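Local structure of CBS domain-containing protein (Thermoplasma acidophilum DSM 1728, 1PVM) at residues Lys20-Val32 with Lys71-Lys83. The protein is of unknown function, but pairs two CBS domains, a module that in relatives often binds adenine nucleotides, with a zinc-ribbon-like domain that binds iron. Residues are numbered along the deposited sequence; the frame is centred on the assembly and turned at random.
Sequences KTVNWNTTVFDAV and KPDEVPIRLVMRK
In this CBS-domain protein the type I turn Asn23-Thr26, between strand 21-23 and helix 28-38, docks on the loop segment 71-83, between helix 58-65 and strand 87-89, with Thr27 and Pro76 forming a single beta bridge. Asn23 OD1 accepts from Asn25 N, an Asx turn. Ile77 N donates to Thr26 O at 2.8 Å, nearly in line with the carbonyl, and Val28 N gives a less straight bond to Val75 O. Pro76 suits the bridge because the two bonds around it use Val75 O and Ile77 N, so its missing N-H costs nothing there. At the helix start Thr27 is the N-cap, its OG1 accepting from Asp30 N, while Phe29 N bonds to Pro72 O at 3.0 Å from well above the carbonyl plane.

Ile77 packs its two branches against strand 21-23 and helix 28-38. With chi1 at 59°, CG1 is turned in over its own backbone, and the extended chi2 carries CD1 to Val22 CG2, a tight 3.5 Å away; CG2 meets Ala31 CB. Beta-branched Val28 sends CG2 against Val80 CG2 at 3.9 Å. Leu56 of strand 52-57 touches both Ile77 and Val80.

The Arg78 guanidinium lies flat on Trp24, planes 19° apart, with CZ 3.6 Å from the centroid of the six-membered ring. The indole NE1 is hydrogen-bonded to Asp48. An alanine in place of Trp24 would probably leave the Arg78 guanidinium without its stacking surface, freer to turn, and Asp48 without the indole N-H. Main-chain bonds thus set the register, and the stack lets a partly exposed arginine cover the indole with its flat face.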
loop_
_atom_site.group_PDB
_atom_site.type_symbol
_atom_site.label_atom_id
_atom_site.label_comp_id
_atom_site.label_asym_id
_atom_site.label_seq_id
_atom_site.Cartn_x
_atom_site.Cartn_y
_atom_site.Cartn_z
ATOM N N LYS B 20 9.297 5.198 13.569
ATOM C CA LYS B 20 8.447 5.047 14.739
ATOM C C LYS B 20 8.282 3.582 15.102
ATOM O O LYS B 20 8.295 2.710 14.233
ATOM C CB LYS B 20 7.085 5.697 14.493
ATOM C CG LYS B 20 7.160 7.217 14.423
ATOM C CD LYS B 20 5.787 7.848 14.329
ATOM C CE LYS B 20 5.874 9.360 14.473
ATOM N NZ LYS B 20 6.811 9.958 13.480
ATOM N N THR B 21 8.146 3.323 16.398
ATOM C CA THR B 21 7.994 1.969 16.907
ATOM C C THR B 21 6.680 1.866 17.667
ATOM O O THR B 21 6.276 2.806 18.356
ATOM C CB THR B 21 9.145 1.600 17.872
ATOM O OG1 THR B 21 10.405 1.808 17.223
ATOM C CG2 THR B 21 9.047 0.143 18.285
ATOM N N VAL B 22 6.018 0.723 17.528
ATOM C CA VAL B 22 4.751 0.474 18.202
ATOM C C VAL B 22 4.785 -0.898 18.865
ATOM O O VAL B 22 5.494 -1.799 18.417
ATOM C CB VAL B 22 3.560 0.517 17.212
ATOM C CG1 VAL B 22 3.309 1.942 16.757
ATOM C CG2 VAL B 22 3.851 -0.371 16.015
ATOM N N ASN B 23 4.013 -1.050 19.937
ATOM C CA ASN B 23 3.948 -2.306 20.664
ATOM C C ASN B 23 3.191 -3.361 19.849
ATOM O O ASN B 23 2.247 -3.039 19.129
ATOM C CB ASN B 23 3.279 -2.071 22.017
ATOM C CG ASN B 23 3.163 -3.332 22.830
ATOM O OD1 ASN B 23 2.148 -4.015 22.785
ATOM N ND2 ASN B 23 4.215 -3.656 23.570
ATOM N N TRP B 24 3.602 -4.623 19.976
ATOM C CA TRP B 24 2.986 -5.701 19.208
ATOM C C TRP B 24 1.522 -6.027 19.499
ATOM O O TRP B 24 0.898 -6.783 18.758
ATOM C CB TRP B 24 3.853 -6.969 19.306
ATOM C CG TRP B 24 3.916 -7.645 20.661
ATOM C CD1 TRP B 24 3.510 -7.143 21.870
ATOM C CD2 TRP B 24 4.444 -8.951 20.925
ATOM N NE1 TRP B 24 3.757 -8.059 22.870
ATOM C CE2 TRP B 24 4.328 -9.176 22.317
ATOM C CE3 TRP B 24 5.006 -9.955 20.117
ATOM C CZ2 TRP B 24 4.753 -10.368 22.921
ATOM C CZ3 TRP B 24 5.427 -11.139 20.716
ATOM C CH2 TRP B 24 5.296 -11.334 22.108
ATOM N N ASN B 25 0.969 -5.463 20.567
ATOM C CA ASN B 25 -0.433 -5.705 20.890
ATOM C C ASN B 25 -1.298 -4.518 20.466
ATOM O O ASN B 25 -2.509 -4.499 20.690
ATOM C CB ASN B 25 -0.595 -5.992 22.384
ATOM C CG ASN B 25 -0.161 -7.396 22.748
ATOM O OD1 ASN B 25 0.409 -7.626 23.818
ATOM N ND2 ASN B 25 -0.439 -8.347 21.864
ATOM N N THR B 26 -0.663 -3.526 19.854
ATOM C CA THR B 26 -1.376 -2.360 19.357
ATOM C C THR B 26 -2.342 -2.924 18.312
ATOM O O THR B 26 -1.979 -3.830 17.565
ATOM C CB THR B 26 -0.399 -1.374 18.672
ATOM O OG1 THR B 26 0.607 -0.966 19.606
ATOM C CG2 THR B 26 -1.140 -0.144 18.164
ATOM N N THR B 27 -3.570 -2.419 18.255
ATOM C CA THR B 27 -4.516 -2.927 17.266
ATOM C C THR B 27 -4.188 -2.356 15.893
ATOM O O THR B 27 -3.463 -1.363 15.779
ATOM C CB THR B 27 -5.966 -2.542 17.604
ATOM O OG1 THR B 27 -6.122 -1.123 17.482
ATOM C CG2 THR B 27 -6.316 -2.976 19.021
ATOM N N VAL B 28 -4.720 -2.990 14.854
ATOM C CA VAL B 28 -4.504 -2.531 13.488
ATOM C C VAL B 28 -5.095 -1.126 13.361
ATOM O O VAL B 28 -4.523 -0.254 12.708
ATOM C CB VAL B 28 -5.178 -3.491 12.475
ATOM C CG1 VAL B 28 -5.207 -2.871 11.094
ATOM C CG2 VAL B 28 -4.411 -4.802 12.420
ATOM N N PHE B 29 -6.237 -0.908 14.007
ATOM C CA PHE B 29 -6.889 0.395 13.972
ATOM C C PHE B 29 -5.972 1.487 14.530
ATOM O O PHE B 29 -5.779 2.530 13.908
ATOM C CB PHE B 29 -8.185 0.353 14.789
ATOM C CG PHE B 29 -8.915 1.673 14.840
ATOM C CD1 PHE B 29 -9.568 2.169 13.715
ATOM C CD2 PHE B 29 -8.937 2.427 16.012
ATOM C CE1 PHE B 29 -10.233 3.394 13.751
ATOM C CE2 PHE B 29 -9.598 3.655 16.061
ATOM C CZ PHE B 29 -10.249 4.139 14.923
ATOM N N ASP B 30 -5.397 1.252 15.704
ATOM C CA ASP B 30 -4.520 2.253 16.301
ATOM C C ASP B 30 -3.198 2.439 15.564
ATOM O O ASP B 30 -2.664 3.546 15.516
ATOM C CB ASP B 30 -4.251 1.930 17.774
ATOM C CG ASP B 30 -5.463 2.186 18.653
ATOM O OD1 ASP B 30 -6.276 3.068 18.298
ATOM O OD2 ASP B 30 -5.601 1.520 19.701
ATOM N N ALA B 31 -2.674 1.365 14.985
ATOM C CA ALA B 31 -1.413 1.454 14.261
ATOM C C ALA B 31 -1.595 2.259 12.983
ATOM O O ALA B 31 -0.764 3.096 12.639
ATOM C CB ALA B 31 -0.893 0.053 13.931
ATOM N N VAL B 32 -2.683 1.999 12.272
ATOM C CA VAL B 32 -2.945 2.714 11.031
ATOM C C VAL B 32 -3.177 4.205 11.289
ATOM O O VAL B 32 -2.855 5.033 10.438
ATOM C CB VAL B 32 -4.139 2.082 10.284
ATOM C CG1 VAL B 32 -4.615 2.992 9.172
ATOM C CG2 VAL B 32 -3.717 0.733 9.711
ATOM N N LYS B 71 -12.876 -6.532 12.704
ATOM C CA LYS B 71 -12.759 -5.088 12.860
ATOM C C LYS B 71 -11.298 -4.773 13.178
ATOM O O LYS B 71 -10.621 -5.550 13.855
ATOM C CB LYS B 71 -13.630 -4.596 14.016
ATOM C CG LYS B 71 -15.122 -4.775 13.799
ATOM C CD LYS B 71 -15.903 -4.466 15.069
ATOM C CE LYS B 71 -15.673 -3.039 15.528
ATOM N NZ LYS B 71 -16.456 -2.716 16.754
ATOM N N PRO B 72 -10.795 -3.629 12.689
ATOM C CA PRO B 72 -9.412 -3.209 12.924
ATOM C C PRO B 72 -9.036 -3.137 14.411
ATOM O O PRO B 72 -7.877 -3.340 14.771
ATOM C CB PRO B 72 -9.352 -1.835 12.260
ATOM C CG PRO B 72 -10.316 -1.952 11.144
ATOM C CD PRO B 72 -11.467 -2.725 11.735
ATOM N N ASP B 73 -10.005 -2.842 15.272
ATOM C CA ASP B 73 -9.716 -2.745 16.705
ATOM C C ASP B 73 -9.724 -4.094 17.429
ATOM O O ASP B 73 -9.519 -4.142 18.644
ATOM C CB ASP B 73 -10.713 -1.800 17.395
ATOM C CG ASP B 73 -12.117 -2.396 17.509
ATOM O OD1 ASP B 73 -12.299 -3.595 17.205
ATOM O OD2 ASP B 73 -13.044 -1.661 17.918
ATOM N N GLU B 74 -9.953 -5.180 16.693
ATOM C CA GLU B 74 -10.003 -6.517 17.287
ATOM C C GLU B 74 -8.803 -7.381 16.928
ATOM O O GLU B 74 -8.740 -8.553 17.312
ATOM C CB GLU B 74 -11.253 -7.271 16.829
ATOM C CG GLU B 74 -12.573 -6.592 17.103
ATOM C CD GLU B 74 -13.750 -7.443 16.648
ATOM O OE1 GLU B 74 -13.757 -7.886 15.472
ATOM O OE2 GLU B 74 -14.669 -7.670 17.465
ATOM N N VAL B 75 -7.861 -6.820 16.180
ATOM C CA VAL B 75 -6.693 -7.585 15.774
ATOM C C VAL B 75 -5.377 -6.911 16.136
ATOM O O VAL B 75 -5.095 -5.807 15.673
ATOM C CB VAL B 75 -6.695 -7.821 14.253
ATOM C CG1 VAL B 75 -5.442 -8.595 13.846
ATOM C CG2 VAL B 75 -7.962 -8.580 13.841
ATOM N N PRO B 76 -4.559 -7.563 16.983
ATOM C CA PRO B 76 -3.266 -6.987 17.373
ATOM C C PRO B 76 -2.316 -7.112 16.183
ATOM O O PRO B 76 -2.340 -8.121 15.473
ATOM C CB PRO B 76 -2.848 -7.852 18.561
ATOM C CG PRO B 76 -3.430 -9.189 18.220
ATOM C CD PRO B 76 -4.808 -8.833 17.692
ATOM N N ILE B 77 -1.474 -6.104 15.963
ATOM C CA ILE B 77 -0.580 -6.137 14.812
ATOM C C ILE B 77 0.426 -7.288 14.772
ATOM O O ILE B 77 0.980 -7.582 13.712
ATOM C CB ILE B 77 0.152 -4.782 14.623
ATOM C CG1 ILE B 77 0.969 -4.418 15.862
ATOM C CG2 ILE B 77 -0.879 -3.689 14.338
ATOM C CD1 ILE B 77 1.748 -3.114 15.711
ATOM N N ARG B 78 0.655 -7.952 15.906
ATOM C CA ARG B 78 1.577 -9.092 15.934
ATOM C C ARG B 78 1.099 -10.168 14.954
ATOM O O ARG B 78 1.898 -10.932 14.414
ATOM C CB ARG B 78 1.666 -9.675 17.349
ATOM C CG ARG B 78 0.327 -10.094 17.923
ATOM C CD ARG B 78 0.376 -10.223 19.442
ATOM N NE ARG B 78 1.234 -11.319 19.880
ATOM C CZ ARG B 78 1.565 -11.543 21.148
ATOM N NH1 ARG B 78 1.112 -10.741 22.104
ATOM N NH2 ARG B 78 2.342 -12.575 21.460
ATOM N N LEU B 79 -0.210 -10.214 14.716
ATOM C CA LEU B 79 -0.789 -11.195 13.802
ATOM C C LEU B 79 -0.718 -10.746 12.348
ATOM O O LEU B 79 -1.016 -11.516 11.441
ATOM C CB LEU B 79 -2.259 -11.439 14.154
ATOM C CG LEU B 79 -2.573 -12.009 15.537
ATOM C CD1 LEU B 79 -4.074 -12.168 15.694
ATOM C CD2 LEU B 79 -1.875 -13.348 15.706
ATOM N N VAL B 80 -0.309 -9.502 12.135
ATOM C CA VAL B 80 -0.269 -8.920 10.797
ATOM C C VAL B 80 1.118 -8.566 10.267
ATOM O O VAL B 80 1.410 -8.776 9.089
ATOM C CB VAL B 80 -1.145 -7.641 10.767
ATOM C CG1 VAL B 80 -1.191 -7.054 9.368
ATOM C CG2 VAL B 80 -2.548 -7.973 11.256
ATOM N N MET B 81 1.961 -8.029 11.143
ATOM C CA MET B 81 3.309 -7.595 10.787
ATOM C C MET B 81 4.176 -8.632 10.091
ATOM O O MET B 81 3.961 -9.835 10.225
ATOM C CB MET B 81 4.043 -7.165 12.047
ATOM C CG MET B 81 4.351 -8.340 12.966
ATOM S SD MET B 81 4.937 -7.815 14.572
ATOM C CE MET B 81 3.570 -6.802 15.068
ATOM N N ARG B 82 5.165 -8.152 9.343
ATOM C CA ARG B 82 6.118 -9.049 8.706
ATOM C C ARG B 82 6.997 -9.481 9.879
ATOM O O ARG B 82 7.496 -8.637 10.625
ATOM C CB ARG B 82 6.997 -8.308 7.690
ATOM C CG ARG B 82 6.249 -7.574 6.589
ATOM C CD ARG B 82 5.274 -8.484 5.896
ATOM N NE ARG B 82 4.815 -7.946 4.620
ATOM C CZ ARG B 82 3.918 -8.553 3.855
ATOM N NH1 ARG B 82 3.389 -9.704 4.247
ATOM N NH2 ARG B 82 3.563 -8.025 2.690
ATOM N N LYS B 83 7.186 -10.781 10.056
ATOM C CA LYS B 83 8.016 -11.266 11.150
ATOM C C LYS B 83 8.716 -12.556 10.741
ATOM O O LYS B 83 8.134 -13.380 10.043
ATOM C CB LYS B 83 7.161 -11.490 12.407
ATOM C CG LYS B 83 6.046 -12.521 12.274
ATOM C CD LYS B 83 5.207 -12.550 13.558
ATOM C CE LYS B 83 4.082 -13.577 13.499
ATOM N NZ LYS B 83 3.192 -13.473 14.697
#